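Local coordinates for DnaJ homolog subfamily C member 3 (Mus musculus, PDB 3IEG), which acts as a co-chaperone of Hsc70 in the unfolded protein response, binds misfolded proteins through its TPR domain and restrains the kinase GCN2, at residues 12-17 against 44-49; 249-254 against 285-290; 259-264 against 272-277. All coordinates share one frame; numbering follows the deposited sequence.

Interaction 1. Residues 12-17 against 44-49; sequences KLLAAG and ATVFLA
Thr45 OG1, which stands 4.4 Å from CD1 of Leu14, is hydrogen-bonded back along its own helix to the carbonyl O of Arg42. The hydroxyl is thereby engaged on its own helix, and what Leu14 gains from Thr45 is a loose van der Waals contact of a methyl with an oxygen already spoken for. The closer meeting is between Leu14 and Val46. CG of the leucine sits 3.9 Å from CG2 of the valine, and the two side chains run past each other in opposite senses, alongside rather than end-on. The branching of Val46 explains the choice of methyl: with CG1 anti to the backbone N (chi1 168°), CG2 is the branch left beside that N and turned to Leu14. On the other flank of the leucine, CD2 approaches CB of Ala49 to 4.6 Å. Leu14 thus spans one helical turn, from Thr45 to Ala49, with Val46 between.

Helix 2-15 ends just past this point in a Schellman motif. Gly17 takes a positive phi of 85°, where a CB would be jammed against the carbonyl O of Ala16, and its N returns to Leu14 O at 3.0 Å. The Leu14-Val46 contact joins TPR 1 to TPR 2, the repeats whose hydrophobic groove binds misfolded proteins, and Val46 also packs on Phe26 of helix 19-32. With 112 Å² buried and only van der Waals contacts between the two segments, the joint probably owes little to directional bonding, consistent with the hydrophobic character of a groove in these repeats.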
loop_
_atom_site.group_PDB
_atom_site.type_symbol
_atom_site.label_atom_id
_atom_site.label_comp_id
_atom_site.label_asym_id
_atom_site.label_seq_id
_atom_site.Cartn_x
_atom_site.Cartn_y
_atom_site.Cartn_z
ATOM N N LYS A 12 -32.846 -23.067 13.869
ATOM C CA LYS A 12 -33.051 -23.993 12.749
ATOM C C LYS A 12 -32.314 -23.494 11.510
ATOM O O LYS A 12 -31.510 -24.227 10.920
ATOM C CB LYS A 12 -34.539 -24.154 12.430
ATOM C CG LYS A 12 -35.324 -25.036 13.393
ATOM C CD LYS A 12 -36.801 -25.087 12.967
ATOM C CE LYS A 12 -37.516 -26.366 13.443
ATOM N NZ LYS A 12 -37.710 -26.388 14.940
ATOM N N LEU A 13 -32.577 -22.239 11.139
ATOM C CA LEU A 13 -31.936 -21.626 9.979
ATOM C C LEU A 13 -30.417 -21.633 10.092
ATOM O O LEU A 13 -29.731 -21.960 9.126
ATOM C CB LEU A 13 -32.471 -20.207 9.743
ATOM C CG LEU A 13 -33.917 -20.130 9.230
ATOM C CD1 LEU A 13 -34.487 -18.718 9.328
ATOM C CD2 LEU A 13 -34.050 -20.679 7.801
ATOM N N LEU A 14 -29.895 -21.297 11.273
ATOM C CA LEU A 14 -28.453 -21.343 11.514
ATOM C C LEU A 14 -27.913 -22.746 11.284
ATOM O O LEU A 14 -26.937 -22.917 10.558
ATOM C CB LEU A 14 -28.098 -20.895 12.930
ATOM C CG LEU A 14 -26.708 -20.308 13.256
ATOM C CD1 LEU A 14 -26.131 -20.969 14.507
ATOM C CD2 LEU A 14 -25.682 -20.395 12.118
ATOM N N ALA A 15 -28.551 -23.741 11.905
ATOM C CA ALA A 15 -28.134 -25.143 11.771
ATOM C C ALA A 15 -28.070 -25.575 10.303
ATOM O O ALA A 15 -27.145 -26.284 9.904
ATOM C CB ALA A 15 -29.074 -26.059 12.555
ATOM N N ALA A 16 -29.046 -25.114 9.516
ATOM C CA ALA A 16 -29.151 -25.418 8.091
ATOM C C ALA A 16 -28.230 -24.595 7.186
ATOM O O ALA A 16 -28.228 -24.788 5.975
ATOM C CB ALA A 16 -30.601 -25.274 7.630
ATOM N N GLY A 17 -27.458 -23.676 7.753
ATOM C CA GLY A 17 -26.530 -22.872 6.953
ATOM C C GLY A 17 -27.115 -21.632 6.295
ATOM O O GLY A 17 -26.401 -20.910 5.598
ATOM N N ALA A 44 -24.846 -12.692 17.463
ATOM C CA ALA A 44 -23.394 -12.630 17.365
ATOM C C ALA A 44 -22.774 -13.904 16.792
ATOM O O ALA A 44 -21.776 -13.832 16.064
ATOM C CB ALA A 44 -22.763 -12.279 18.704
ATOM N N THR A 45 -23.339 -15.067 17.119
ATOM C CA THR A 45 -22.812 -16.322 16.559
ATOM C C THR A 45 -23.055 -16.375 15.050
ATOM O O THR A 45 -22.240 -16.933 14.326
ATOM C CB THR A 45 -23.325 -17.608 17.269
ATOM O OG1 THR A 45 -24.745 -17.708 17.139
ATOM C CG2 THR A 45 -22.980 -17.592 18.742
ATOM N N VAL A 46 -24.147 -15.768 14.578
ATOM C CA VAL A 46 -24.388 -15.637 13.121
ATOM C C VAL A 46 -23.350 -14.746 12.424
ATOM O O VAL A 46 -22.703 -15.197 11.481
ATOM C CB VAL A 46 -25.861 -15.236 12.755
ATOM C CG1 VAL A 46 -25.969 -14.838 11.314
ATOM C CG2 VAL A 46 -26.799 -16.393 13.007
ATOM N N PHE A 47 -23.174 -13.509 12.887
ATOM C CA PHE A 47 -22.054 -12.672 12.420
ATOM C C PHE A 47 -20.713 -13.430 12.474
ATOM O O PHE A 47 -19.890 -13.323 11.558
ATOM C CB PHE A 47 -21.942 -11.358 13.211
ATOM C CG PHE A 47 -23.028 -10.341 12.908
ATOM C CD1 PHE A 47 -23.713 -9.714 13.946
ATOM C CD2 PHE A 47 -23.364 -9.998 11.592
ATOM C CE1 PHE A 47 -24.715 -8.760 13.686
ATOM C CE2 PHE A 47 -24.373 -9.053 11.326
ATOM C CZ PHE A 47 -25.046 -8.429 12.384
ATOM N N LEU A 48 -20.492 -14.203 13.535
ATOM C CA LEU A 48 -19.247 -14.955 13.649
ATOM C C LEU A 48 -19.123 -15.983 12.525
ATOM O O LEU A 48 -18.061 -16.107 11.911
ATOM C CB LEU A 48 -19.116 -15.604 15.029
ATOM C CG LEU A 48 -18.111 -15.010 16.033
ATOM C CD1 LEU A 48 -17.519 -13.649 15.610
ATOM C CD2 LEU A 48 -18.680 -14.935 17.451
ATOM N N ALA A 49 -20.221 -16.692 12.248
ATOM C CA ALA A 49 -20.256 -17.698 11.185
ATOM C C ALA A 49 -20.034 -17.092 9.790
ATOM O O ALA A 49 -19.365 -17.684 8.957
ATOM C CB ALA A 49 -21.545 -18.480 11.240
#

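Interaction 2. Residues 249-254 against 285-290; sequences RYTDAT and DEKPVE
Tyr250 and Asp285 form the close part of this contact, CB against CB at 3.7 Å. The two side chains pass in opposite directions, and the backbone N of Asp285 lies over one face of the tyrosine ring, 4.0 Å from CD1. Because CG of Asp285 is anti to its own N (chi1 -156°), the carboxylate is carried past Tyr250 CB toward the start of helix 250-263.

Whereas Tyr250 meets the aspartate through CB, CG and CD1, the exposed outer side offers a single methyl: CG2 of Thr251, 3.5 Å from Asp285 OD2. Lys287, also exposed, makes a salt bridge from NZ to Asp285 OD2 at 3.2 Å, the ammonium approaching from above the carboxylate plane. An alanine in place of Asp285 would probably leave Lys287 without this anionic mate and open a gap beside Thr251.

Glu286, with positive phi, completes the Schellman motif that closes helix 268-284, and the contact thus joins the start of helix 250-263 in TPR 7 to the turn before helix 288-301 in TPR 8. Tyr250 also touches Lys284, Ala253 touches Cys281 of helix 268-284 and Leu244 of helix 222-246, and Pro288 rests on Ile318 of helix 306-318.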
loop_
_atom_site.group_PDB
_atom_site.type_symbol
_atom_site.label_atom_id
_atom_site.label_comp_id
_atom_site.label_asym_id
_atom_site.label_seq_id
_atom_site.Cartn_x
_atom_site.Cartn_y
_atom_site.Cartn_z
ATOM N N ARG A 249 6.243 19.022 -30.584
ATOM C CA ARG A 249 6.623 20.358 -30.119
ATOM C C ARG A 249 7.795 20.285 -29.124
ATOM O O ARG A 249 7.640 20.588 -27.944
ATOM C CB ARG A 249 5.421 21.066 -29.499
ATOM C CG ARG A 249 4.231 21.182 -30.426
ATOM C CD ARG A 249 3.039 21.854 -29.751
ATOM N NE ARG A 249 3.430 23.105 -29.110
ATOM C CZ ARG A 249 2.600 23.896 -28.442
ATOM N NH1 ARG A 249 1.317 23.570 -28.311
ATOM N NH2 ARG A 249 3.059 25.008 -27.895
ATOM N N TYR A 250 8.966 19.898 -29.617
ATOM C CA TYR A 250 10.100 19.547 -28.757
ATOM C C TYR A 250 10.704 20.682 -27.938
ATOM O O TYR A 250 11.090 20.486 -26.776
ATOM C CB TYR A 250 11.169 18.818 -29.572
ATOM C CG TYR A 250 10.614 17.559 -30.163
ATOM C CD1 TYR A 250 10.329 17.471 -31.522
ATOM C CD2 TYR A 250 10.304 16.472 -29.347
ATOM C CE1 TYR A 250 9.782 16.309 -32.061
ATOM C CE2 TYR A 250 9.763 15.315 -29.870
ATOM C CZ TYR A 250 9.509 15.240 -31.225
ATOM O OH TYR A 250 8.975 14.088 -31.727
ATOM N N THR A 251 10.771 21.871 -28.522
ATOM C CA THR A 251 11.359 22.980 -27.790
ATOM C C THR A 251 10.429 23.476 -26.678
ATOM O O THR A 251 10.903 23.893 -25.626
ATOM C CB THR A 251 11.924 24.142 -28.702
ATOM O OG1 THR A 251 11.122 25.312 -28.565
ATOM C CG2 THR A 251 12.016 23.742 -30.162
ATOM N N ASP A 252 9.119 23.399 -26.893
ATOM C CA ASP A 252 8.171 23.720 -25.824
ATOM C C ASP A 252 8.146 22.656 -24.729
ATOM O O ASP A 252 7.993 22.977 -23.550
ATOM C CB ASP A 252 6.761 23.972 -26.361
ATOM C CG ASP A 252 6.648 25.288 -27.127
ATOM O OD1 ASP A 252 7.391 26.248 -26.820
ATOM O OD2 ASP A 252 5.800 25.363 -28.036
ATOM N N ALA A 253 8.316 21.397 -25.119
ATOM C CA ALA A 253 8.478 20.301 -24.154
ATOM C C ALA A 253 9.736 20.463 -23.300
ATOM O O ALA A 253 9.707 20.248 -22.091
ATOM C CB ALA A 253 8.482 18.946 -24.859
ATOM N N THR A 254 10.838 20.839 -23.930
ATOM C CA THR A 254 12.068 21.093 -23.200
ATOM C C THR A 254 11.794 22.143 -22.130
ATOM O O THR A 254 11.934 21.882 -20.930
ATOM C CB THR A 254 13.157 21.534 -24.153
ATOM O OG1 THR A 254 13.404 20.458 -25.056
ATOM C CG2 THR A 254 14.431 21.857 -23.413
ATOM N N ASP A 285 14.204 16.547 -32.205
ATOM C CA ASP A 285 14.197 17.863 -32.835
ATOM C C ASP A 285 15.428 18.002 -33.736
ATOM O O ASP A 285 15.756 19.094 -34.203
ATOM C CB ASP A 285 14.195 18.957 -31.761
ATOM C CG ASP A 285 13.628 20.276 -32.259
ATOM O OD1 ASP A 285 12.789 20.265 -33.193
ATOM O OD2 ASP A 285 14.018 21.331 -31.700
ATOM N N GLU A 286 16.093 16.871 -33.977
ATOM C CA GLU A 286 17.349 16.807 -34.715
ATOM C C GLU A 286 18.313 17.939 -34.361
ATOM O O GLU A 286 18.712 18.721 -35.225
ATOM C CB GLU A 286 17.090 16.744 -36.216
ATOM C CG GLU A 286 16.466 15.434 -36.660
ATOM C CD GLU A 286 16.114 15.414 -38.143
ATOM O OE1 GLU A 286 16.020 16.501 -38.764
ATOM O OE2 GLU A 286 15.917 14.302 -38.679
ATOM N N LYS A 287 18.668 18.016 -33.079
ATOM C CA LYS A 287 19.675 18.955 -32.592
ATOM C C LYS A 287 20.803 18.195 -31.875
ATOM O O LYS A 287 20.905 18.211 -30.651
ATOM C CB LYS A 287 19.021 20.041 -31.729
ATOM C CG LYS A 287 18.253 21.043 -32.584
ATOM C CD LYS A 287 17.468 22.075 -31.790
ATOM C CE LYS A 287 16.956 23.177 -32.737
ATOM N NZ LYS A 287 15.803 23.961 -32.196
ATOM N N PRO A 288 21.668 17.532 -32.661
ATOM C CA PRO A 288 22.585 16.491 -32.197
ATOM C C PRO A 288 23.602 16.896 -31.138
ATOM O O PRO A 288 23.827 16.127 -30.214
ATOM C CB PRO A 288 23.301 16.063 -33.476
ATOM C CG PRO A 288 23.164 17.217 -34.397
ATOM C CD PRO A 288 21.816 17.777 -34.106
ATOM N N VAL A 289 24.215 18.073 -31.263
ATOM C CA VAL A 289 25.241 18.508 -30.300
ATOM C C VAL A 289 24.694 18.505 -28.877
ATOM O O VAL A 289 25.293 17.905 -27.985
ATOM C CB VAL A 289 25.839 19.913 -30.636
ATOM C CG1 VAL A 289 26.910 20.312 -29.610
ATOM C CG2 VAL A 289 26.424 19.941 -32.053
ATOM N N GLU A 290 23.554 19.166 -28.677
ATOM C CA GLU A 290 22.912 19.239 -27.362
ATOM C C GLU A 290 22.415 17.867 -26.934
ATOM O O GLU A 290 22.520 17.501 -25.769
ATOM C CB GLU A 290 21.759 20.251 -27.342
ATOM C CG GLU A 290 22.135 21.684 -27.741
ATOM C CD GLU A 290 21.989 21.936 -29.248
ATOM O OE1 GLU A 290 22.782 21.369 -30.046
ATOM O OE2 GLU A 290 21.075 22.706 -29.633
#

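Interaction 3. Residues 259-264 against 272-277; sequences SVMKTE and VRSKER
Met261 and Ser274 meet because both send their first side-chain atom beyond CB to the position beside the backbone N, anti to the carbonyl carbon (chi1 -71° in Met261). CG of Met261, a selenomethionine here, then lies 3.7 Å from Ser274 CB, and with chi2 extended, SE of Met261 stays 3.9 Å from that same carbon. Val260 works from the adjacent position: with CG1 anti to its N (chi1 168°), this methyl reaches Ser274 OG at 3.4 Å. Ser274 thus faces both apolar side chains, Met261 at its CB and Val260 at its OG, while its hydroxyl finds its polar partner in the carbonyl O of Tyr270, one turn back on its own helix.

The backbones follow the antiparallel packing of successive helices in a tetratricopeptide superhelix, at the joint between TPR 7 and TPR 8. The axes of helix 259-263 and helix 272-277 approach to 9.7 Å and run nearly antiparallel, 172° between their N-to-C directions, and the small Ser274 probably allows Met261 to lie close.

Met261 SE also lies 4.4 Å from CG of Lys275; the lysine then extends until NZ forms a salt bridge with Glu297. Behind the interface, Arg273 NH2 holds Glu276 OE1 at 2.7 Å in the guanidinium plane. Asn305 ND2 is a second donor to that oxygen, and Glu302 a further anionic partner of the arginine.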
loop_
_atom_site.group_PDB
_atom_site.type_symbol
_atom_site.label_atom_id
_atom_site.label_comp_id
_atom_site.label_asym_id
_atom_site.label_seq_id
_atom_site.Cartn_x
_atom_site.Cartn_y
_atom_site.Cartn_z
ATOM N N SER A 259 10.717 23.631 -16.302
ATOM C CA SER A 259 9.960 24.113 -15.167
ATOM C C SER A 259 9.546 22.974 -14.222
ATOM O O SER A 259 9.372 23.195 -13.029
ATOM C CB SER A 259 8.765 24.937 -15.619
ATOM O OG SER A 259 7.942 24.162 -16.457
ATOM N N VAL A 260 9.424 21.757 -14.749
ATOM C CA VAL A 260 9.213 20.573 -13.909
ATOM C C VAL A 260 10.337 20.410 -12.876
ATOM O O VAL A 260 10.062 20.170 -11.709
ATOM C CB VAL A 260 9.014 19.287 -14.754
ATOM C CG1 VAL A 260 9.085 18.029 -13.889
ATOM C CG2 VAL A 260 7.693 19.345 -15.484
HETATM N N MSE A 261 11.588 20.571 -13.302
HETATM C CA MSE A 261 12.727 20.557 -12.377
HETATM C C MSE A 261 12.796 21.779 -11.468
HETATM O O MSE A 261 13.295 21.695 -10.352
HETATM C CB MSE A 261 14.030 20.435 -13.138
HETATM C CG MSE A 261 14.232 19.075 -13.741
HETATM SE SE MSE A 261 15.645 19.082 -15.081
HETATM C CE MSE A 261 17.132 19.796 -14.004
ATOM N N LYS A 262 12.317 22.918 -11.955
ATOM C CA LYS A 262 12.221 24.107 -11.132
ATOM C C LYS A 262 11.288 23.802 -9.956
ATOM O O LYS A 262 11.683 23.935 -8.796
ATOM C CB LYS A 262 11.680 25.283 -11.947
ATOM C CG LYS A 262 12.516 26.560 -11.865
ATOM C CD LYS A 262 13.625 26.574 -12.930
ATOM C CE LYS A 262 14.177 27.979 -13.177
ATOM N NZ LYS A 262 14.979 28.482 -12.017
ATOM N N THR A 263 10.068 23.360 -10.262
ATOM C CA THR A 263 9.040 23.169 -9.238
ATOM C C THR A 263 9.246 21.951 -8.312
ATOM O O THR A 263 8.595 21.852 -7.268
ATOM C CB THR A 263 7.572 23.371 -9.780
ATOM O OG1 THR A 263 6.775 22.198 -9.573
ATOM C CG2 THR A 263 7.574 23.695 -11.230
ATOM N N GLU A 264 10.171 21.059 -8.666
ATOM C CA GLU A 264 10.635 20.030 -7.733
ATOM C C GLU A 264 12.120 19.715 -7.890
ATOM O O GLU A 264 12.471 18.731 -8.529
ATOM C CB GLU A 264 9.799 18.750 -7.835
ATOM C CG GLU A 264 10.185 17.678 -6.812
ATOM C CD GLU A 264 10.310 18.227 -5.402
ATOM O OE1 GLU A 264 9.290 18.679 -4.851
ATOM O OE2 GLU A 264 11.430 18.219 -4.850
ATOM N N VAL A 272 16.222 13.611 -12.927
ATOM C CA VAL A 272 16.732 12.504 -13.763
ATOM C C VAL A 272 15.748 12.121 -14.873
ATOM O O VAL A 272 16.136 11.960 -16.035
ATOM C CB VAL A 272 17.074 11.228 -12.931
ATOM C CG1 VAL A 272 17.699 10.178 -13.816
ATOM C CG2 VAL A 272 18.019 11.560 -11.784
ATOM N N ARG A 273 14.478 11.984 -14.507
ATOM C CA ARG A 273 13.445 11.606 -15.452
ATOM C C ARG A 273 13.196 12.737 -16.441
ATOM O O ARG A 273 12.996 12.484 -17.624
ATOM C CB ARG A 273 12.157 11.232 -14.720
ATOM C CG ARG A 273 11.418 10.038 -15.301
ATOM C CD ARG A 273 12.017 8.710 -14.834
ATOM N NE ARG A 273 13.149 8.341 -15.666
ATOM C CZ ARG A 273 14.283 7.818 -15.224
ATOM N NH1 ARG A 273 14.472 7.586 -13.939
ATOM N NH2 ARG A 273 15.241 7.542 -16.082
ATOM N N SER A 274 13.228 13.978 -15.951
ATOM C CA SER A 274 13.076 15.155 -16.809
ATOM C C SER A 274 14.224 15.289 -17.798
ATOM O O SER A 274 13.996 15.572 -18.974
ATOM C CB SER A 274 12.937 16.434 -15.988
ATOM O OG SER A 274 11.694 16.439 -15.304
ATOM N N LYS A 275 15.447 15.074 -17.325
ATOM C CA LYS A 275 16.613 15.106 -18.192
ATOM C C LYS A 275 16.507 14.056 -19.284
ATOM O O LYS A 275 16.791 14.347 -20.448
ATOM C CB LYS A 275 17.903 14.926 -17.393
ATOM C CG LYS A 275 18.521 16.232 -16.885
ATOM C CD LYS A 275 19.879 15.963 -16.230
ATOM C CE LYS A 275 20.429 17.199 -15.510
ATOM N NZ LYS A 275 21.838 16.970 -15.068
ATOM N N GLU A 276 16.066 12.851 -18.923
ATOM C CA GLU A 276 15.867 11.796 -19.912
ATOM C C GLU A 276 14.929 12.241 -21.049
ATOM O O GLU A 276 15.233 12.054 -22.224
ATOM C CB GLU A 276 15.344 10.517 -19.258
ATOM C CG GLU A 276 15.265 9.356 -20.241
ATOM C CD GLU A 276 14.335 8.242 -19.808
ATOM O OE1 GLU A 276 14.534 7.709 -18.695
ATOM O OE2 GLU A 276 13.433 7.867 -20.599
ATOM N N ARG A 277 13.790 12.826 -20.688
ATOM C CA ARG A 277 12.832 13.310 -21.678
ATOM C C ARG A 277 13.388 14.502 -22.479
ATOM O O ARG A 277 13.103 14.643 -23.671
ATOM C CB ARG A 277 11.467 13.642 -21.036
ATOM C CG ARG A 277 10.736 12.467 -20.365
ATOM C CD ARG A 277 10.571 11.267 -21.298
ATOM N NE ARG A 277 9.414 11.377 -22.193
ATOM C CZ ARG A 277 9.325 10.799 -23.390
ATOM N NH1 ARG A 277 10.336 10.087 -23.875
ATOM N NH2 ARG A 277 8.234 10.947 -24.122
#

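Overall arrangement
Interactions 2 and 3 share helix 250-263 and form one neighbourhood: their centres are 15 Å apart and their nearest atoms about 5 Å, and interaction 3 is nested within the chain loop that interaction 2 closes. Interaction 2 engages the beginning of the shared helix and interaction 3 residues near its end, and the Cys279-Cys295 disulfide links helix 268-284, used by interaction 3, to helix 288-301, used by interaction 2. Interaction 1 belongs to the opposite side of the chain's centre, with its centre 60 Å from that of interaction 3 and 70 Å from that of interaction 2. It alone lies in the first two repeats, whose groove binds misfolded proteins. All three join successive repeats of the elongated TPR domain.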